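Alpha-1,3-glucanase (Paenibacillus glycanilyticus, PDB 6K0P) hydrolyses alpha-1,3-glucan, its family 87 glycoside hydrolase catalytic domain binding the alpha-1,3-linked disaccharide nigerose at several sites. Local coordinates at residues E83-T88 / V103-S108; W466-D471 / M493-S498. The protein carries 1 engineered substitution. One frame throughout, in Å; residues are numbered along the deposited sequence. Where two conformers were deposited one is given.

Interaction 1: E83-T88 / V103-S108; sequences ENTTGT and VSSKFS. With GLC (alpha-D-glucopyranose), chain D.
Where the backbone pairing of T85 with S105 would be expected to use a carbonyl, a side-chain hydroxyl takes over: T85 N donates to S105 OG (3.2 Å) at a nearly straight 169°, while S105 N returns a bond to T85 O (3.1 Å). The site is the open end of the antiparallel hairpin formed by strands 86-93 and 96-104, the latter an outermost strand of a four-stranded sheet in the N-terminal part of the catalytic domain. A chi1 of 52° sets S105 OG between its own backbone N and carbonyl carbon, turned to the 83-88 chain. The same hydroxyl is also hydrogen-bonded to A82 O, just ahead of the 83-88 segment.

Regular pairing follows. G87 and V103 form a hydrogen-bonded pair, with V103 N 2.9 Å from G87 O, and T86 and S104 the adjoining non-hydrogen-bonded pair. On the T86/S104 face, the methyl CG2 of T86, in the conformer described, lies 3.5 Å from S104 OG. V103 points to the other face, where its side chain also touches A139 of strand 137-143; G87 has no side chain, so from the 83-88 segment V103 CG2 meets backbone atoms, G87 O at 3.5 Å.

Beyond the strand, S104 OG accepts from K106 N (3.0 Å), which makes an ST turn where the strand ends; the next two residues, K106 and F107, reach the sugar. S104, K106 and F107 belong to a glycan pocket seen with bound glucose. F107 CE2 is 3.8 Å from glucose O3, and the K106 chain, extended at every torsion, carries its ammonium group to both Q248 O and the sugar, with K106 NZ donating to glucose O4 at 3.3 Å.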
# COMPACT_ATOMS: atom_id res chain seq x y z
N GLU A 83 -11.76 6.94 -19.29
CA GLU A 83 -12.16 8.01 -18.39
C GLU A 83 -13.65 8.31 -18.52
O GLU A 83 -14.23 8.18 -19.61
CB GLU A 83 -11.33 9.27 -18.70
CG GLU A 83 -11.81 10.58 -18.07
CD GLU A 83 -11.70 10.61 -16.54
OE1 GLU A 83 -12.32 9.75 -15.86
OE2 GLU A 83 -11.00 11.52 -16.02
N ASN A 84 -14.27 8.66 -17.39
CA ASN A 84 -15.67 9.07 -17.34
C ASN A 84 -16.61 8.01 -17.92
O ASN A 84 -17.52 8.31 -18.70
CB ASN A 84 -15.90 10.44 -17.98
CG ASN A 84 -17.22 11.05 -17.59
OD1 ASN A 84 -17.71 10.86 -16.47
ND2 ASN A 84 -17.82 11.79 -18.51
N THR A 85 -16.39 6.76 -17.54
CA THR A 85 -17.25 5.69 -18.03
C THR A 85 -17.58 4.71 -16.92
O THR A 85 -16.82 4.53 -15.96
CB THR A 85 -16.65 4.89 -19.21
OG1 THR A 85 -15.58 4.08 -18.75
CG2 THR A 85 -16.15 5.80 -20.31
N THR A 86 -18.74 4.09 -17.08
CA THR A 86 -19.15 2.94 -16.29
C THR A 86 -19.72 1.90 -17.25
O THR A 86 -20.15 2.22 -18.36
CB THR A 86 -20.23 3.29 -15.27
OG1 THR A 86 -21.44 3.65 -15.96
CG2 THR A 86 -19.79 4.44 -14.37
N GLY A 87 -19.68 0.65 -16.83
CA GLY A 87 -20.22 -0.39 -17.66
C GLY A 87 -19.97 -1.74 -17.05
O GLY A 87 -19.82 -1.86 -15.83
N THR A 88 -19.95 -2.77 -17.90
CA THR A 88 -19.80 -4.14 -17.44
C THR A 88 -18.70 -4.86 -18.21
O THR A 88 -18.29 -4.46 -19.30
CB THR A 88 -21.11 -4.94 -17.59
OG1 THR A 88 -21.59 -4.84 -18.94
CG2 THR A 88 -22.17 -4.42 -16.62
N VAL A 103 -17.77 -2.21 -13.74
CA VAL A 103 -16.47 -1.57 -13.91
C VAL A 103 -16.68 -0.08 -14.11
O VAL A 103 -17.68 0.36 -14.70
CB VAL A 103 -15.65 -2.20 -15.05
CG1 VAL A 103 -15.32 -3.64 -14.73
CG2 VAL A 103 -16.40 -2.11 -16.38
N SER A 104 -15.73 0.71 -13.62
CA SER A 104 -15.90 2.15 -13.60
C SER A 104 -14.56 2.84 -13.43
O SER A 104 -13.67 2.32 -12.76
CB SER A 104 -16.79 2.57 -12.44
OG SER A 104 -16.95 3.97 -12.39
N SER A 105 -14.45 4.04 -14.01
CA SER A 105 -13.31 4.90 -13.76
C SER A 105 -13.64 6.05 -12.80
O SER A 105 -12.91 7.04 -12.76
CB SER A 105 -12.73 5.44 -15.07
OG SER A 105 -13.76 6.03 -15.85
N LYS A 106 -14.73 5.92 -12.03
CA LYS A 106 -15.11 6.98 -11.09
C LYS A 106 -13.95 7.39 -10.18
O LYS A 106 -13.74 8.58 -9.92
CB LYS A 106 -16.31 6.53 -10.26
CG LYS A 106 -16.64 7.50 -9.13
CD LYS A 106 -17.83 7.02 -8.32
CE LYS A 106 -18.18 8.03 -7.23
NZ LYS A 106 -19.45 7.69 -6.54
N PHE A 107 -13.18 6.42 -9.69
CA PHE A 107 -12.13 6.66 -8.70
C PHE A 107 -10.73 6.70 -9.29
O PHE A 107 -9.77 6.98 -8.56
CB PHE A 107 -12.22 5.62 -7.58
CG PHE A 107 -13.47 5.75 -6.76
CD1 PHE A 107 -13.58 6.75 -5.82
CD2 PHE A 107 -14.55 4.88 -6.96
CE1 PHE A 107 -14.74 6.89 -5.06
CE2 PHE A 107 -15.71 5.01 -6.21
CZ PHE A 107 -15.81 6.02 -5.26
N SER A 108 -10.58 6.43 -10.59
CA SER A 108 -9.28 6.45 -11.25
C SER A 108 -9.13 7.73 -12.07
O SER A 108 -10.03 8.57 -12.13
CB SER A 108 -9.12 5.19 -12.11
OG SER A 108 -10.26 5.01 -12.94
C1 GLC D . -20.73 0.78 -7.92
C2 GLC D . -19.58 1.47 -8.66
C3 GLC D . -18.90 2.53 -7.80
C4 GLC D . -19.97 3.48 -7.32
C5 GLC D . -21.11 2.72 -6.66
C6 GLC D . -22.15 3.71 -6.18
O2 GLC D . -18.68 0.50 -9.16
O3 GLC D . -18.04 3.24 -8.63
O4 GLC D . -19.48 4.41 -6.37
O5 GLC D . -21.66 1.75 -7.55
O6 GLC D . -22.79 4.32 -7.29
O HOH W 1 -12.30 9.72 -13.46

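Interaction 2: W466-D471 / M493-S498; sequences WIYGGD and MFQSMS. With GLC (alpha-D-glucopyranose), chain C.
With CG turned opposite the backbone N in both W466 (chi1 -176°) and Q495 (chi1 179°), indole and amide extend from the same face of two parallel strands, on adjacent coils of the parallel beta-helix expected of the pectate-lyase-like clan. W466 NE1 donates to Q495 OE1 at 3.0 Å, but the bond is bent (140° at the hydrogen), and the donor lies above the amide plane rather than on a lone pair. An acceptor toward the indole N-H and a donor toward the sugar together probably set the amide's orientation: Q495 NE2 donates to glucose O6 (3.1 Å), a sugar also bonded by Q460 and E529.

Y468 stands on the same face. Its CE1 lies 3.6 Å from Q495 NE2, with ring and amide crossing obliquely, and its OH lies 3.5 Å from M497 CB. The backbones run in register, and the bond from M497 N to G469 O (2.8 Å) continues the parallel pairing just past the strand. On the opposite face I467 and F494 lie alongside each other, and F494 also touches I522 and L524 of strand 520-524; the methyl I467 CD1 makes a CH-pi contact over the F494 ring, 3.8 Å from its centroid.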
# COMPACT_ATOMS: atom_id res chain seq x y z
N TRP A 466 16.17 2.57 -0.22
CA TRP A 466 16.88 3.84 -0.15
C TRP A 466 17.25 4.09 1.30
O TRP A 466 16.37 4.18 2.16
CB TRP A 466 15.98 4.95 -0.67
CG TRP A 466 16.57 6.34 -0.76
CD1 TRP A 466 17.87 6.68 -1.01
CD2 TRP A 466 15.85 7.56 -0.63
NE1 TRP A 466 18.00 8.05 -1.03
CE2 TRP A 466 16.78 8.61 -0.80
CE3 TRP A 466 14.51 7.88 -0.37
CZ2 TRP A 466 16.40 9.96 -0.73
CZ3 TRP A 466 14.13 9.21 -0.30
CH2 TRP A 466 15.07 10.23 -0.47
N ILE A 467 18.55 4.17 1.56
CA ILE A 467 19.08 4.49 2.88
C ILE A 467 19.57 5.93 2.79
O ILE A 467 20.62 6.20 2.17
CB ILE A 467 20.21 3.54 3.29
CG1 ILE A 467 19.77 2.07 3.20
CG2 ILE A 467 20.66 3.88 4.72
CD1 ILE A 467 20.06 1.39 1.85
N TYR A 468 18.82 6.86 3.37
CA TYR A 468 19.03 8.30 3.18
C TYR A 468 19.36 8.93 4.52
O TYR A 468 18.49 9.04 5.39
CB TYR A 468 17.79 8.95 2.58
CG TYR A 468 17.89 10.43 2.29
CD1 TYR A 468 18.99 10.96 1.61
CD2 TYR A 468 16.86 11.30 2.64
CE1 TYR A 468 19.07 12.32 1.31
CE2 TYR A 468 16.93 12.66 2.34
CZ TYR A 468 18.05 13.16 1.68
OH TYR A 468 18.13 14.50 1.38
N GLY A 469 20.61 9.37 4.67
CA GLY A 469 20.97 10.19 5.81
C GLY A 469 20.57 11.61 5.50
O GLY A 469 21.06 12.19 4.53
N GLY A 470 19.65 12.17 6.29
CA GLY A 470 19.16 13.51 6.05
C GLY A 470 19.84 14.52 6.95
O GLY A 470 21.07 14.63 6.95
N ASP A 471 19.05 15.26 7.72
CA ASP A 471 19.59 16.25 8.64
C ASP A 471 19.68 15.76 10.07
O ASP A 471 20.13 16.51 10.94
CB ASP A 471 18.79 17.56 8.55
CG ASP A 471 17.29 17.35 8.72
OD1 ASP A 471 16.81 16.20 8.71
OD2 ASP A 471 16.58 18.37 8.84
N MET A 493 20.44 1.71 -2.39
CA MET A 493 20.88 3.05 -2.77
C MET A 493 21.16 3.83 -1.49
O MET A 493 20.24 4.09 -0.70
CB MET A 493 19.80 3.73 -3.61
CG MET A 493 20.09 5.17 -3.98
SD MET A 493 18.87 5.73 -5.18
CE MET A 493 18.60 7.43 -4.66
N PHE A 494 22.43 4.19 -1.28
CA PHE A 494 22.85 4.91 -0.08
C PHE A 494 23.15 6.36 -0.45
O PHE A 494 23.79 6.62 -1.48
CB PHE A 494 24.14 4.29 0.48
CG PHE A 494 23.98 2.88 0.98
CD1 PHE A 494 24.04 1.81 0.10
CD2 PHE A 494 23.79 2.63 2.34
CE1 PHE A 494 23.90 0.50 0.56
CE2 PHE A 494 23.65 1.33 2.80
CZ PHE A 494 23.72 0.26 1.91
N GLN A 495 22.71 7.30 0.39
CA GLN A 495 22.85 8.72 0.06
C GLN A 495 22.91 9.55 1.33
O GLN A 495 22.18 9.27 2.29
CB GLN A 495 21.65 9.17 -0.79
CG GLN A 495 21.65 10.66 -1.19
CD GLN A 495 20.38 11.06 -1.95
OE1 GLN A 495 19.60 10.19 -2.36
NE2 GLN A 495 20.17 12.36 -2.13
N SER A 496 23.77 10.57 1.33
CA SER A 496 23.87 11.55 2.42
C SER A 496 23.49 12.93 1.91
O SER A 496 24.02 13.38 0.89
CB SER A 496 25.30 11.62 2.99
OG SER A 496 25.62 10.45 3.70
N MET A 497 22.59 13.59 2.64
CA MET A 497 22.26 14.98 2.35
C MET A 497 23.44 15.87 2.72
O MET A 497 23.99 15.78 3.82
CB MET A 497 21.04 15.37 3.18
CG MET A 497 20.69 16.85 3.16
SD MET A 497 19.20 17.11 4.16
CE MET A 497 19.11 18.90 4.22
N SER A 498 23.83 16.77 1.76
CA SER A 498 24.80 17.84 1.97
C SER A 498 24.06 19.11 2.36
O SER A 498 22.94 19.35 1.88
CB SER A 498 25.57 18.11 0.67
OG SER A 498 26.34 17.00 0.28
C1 GLC C . 15.36 17.06 -3.36
C2 GLC C . 14.14 17.39 -2.56
C3 GLC C . 14.18 16.85 -1.16
C4 GLC C . 14.53 15.39 -1.22
C5 GLC C . 15.89 15.28 -1.89
C6 GLC C . 16.28 13.84 -2.02
O1 GLC C . 16.32 17.83 -2.93
O2 GLC C . 13.91 18.79 -2.55
O3 GLC C . 12.84 16.83 -0.75
O4 GLC C . 14.58 14.80 0.08
O5 GLC C . 15.81 15.77 -3.19
O6 GLC C . 17.45 13.64 -2.76
O HOH W 2 23.50 13.84 5.83

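Interactions 1 and 2 come in series along the chain and lie on opposite sides of its centre, with centres 41 Å apart and nearest atoms about 25 Å apart, so neither touches the other. They share no strand: interaction 1 joins the antiparallel hairpin 86-93/96-104 within the D1 part of the catalytic domain, interaction 2 the parallel strands 465-469 and 490-496 within D2. Each nonetheless contributes residues to a separate glycan pocket occupied by a glucose unit of a bound glycan. A third pocket, which includes R280 and W311, belongs to D2 as well. Such spacing is consistent with a protein that can engage a long glucan chain at several separated places.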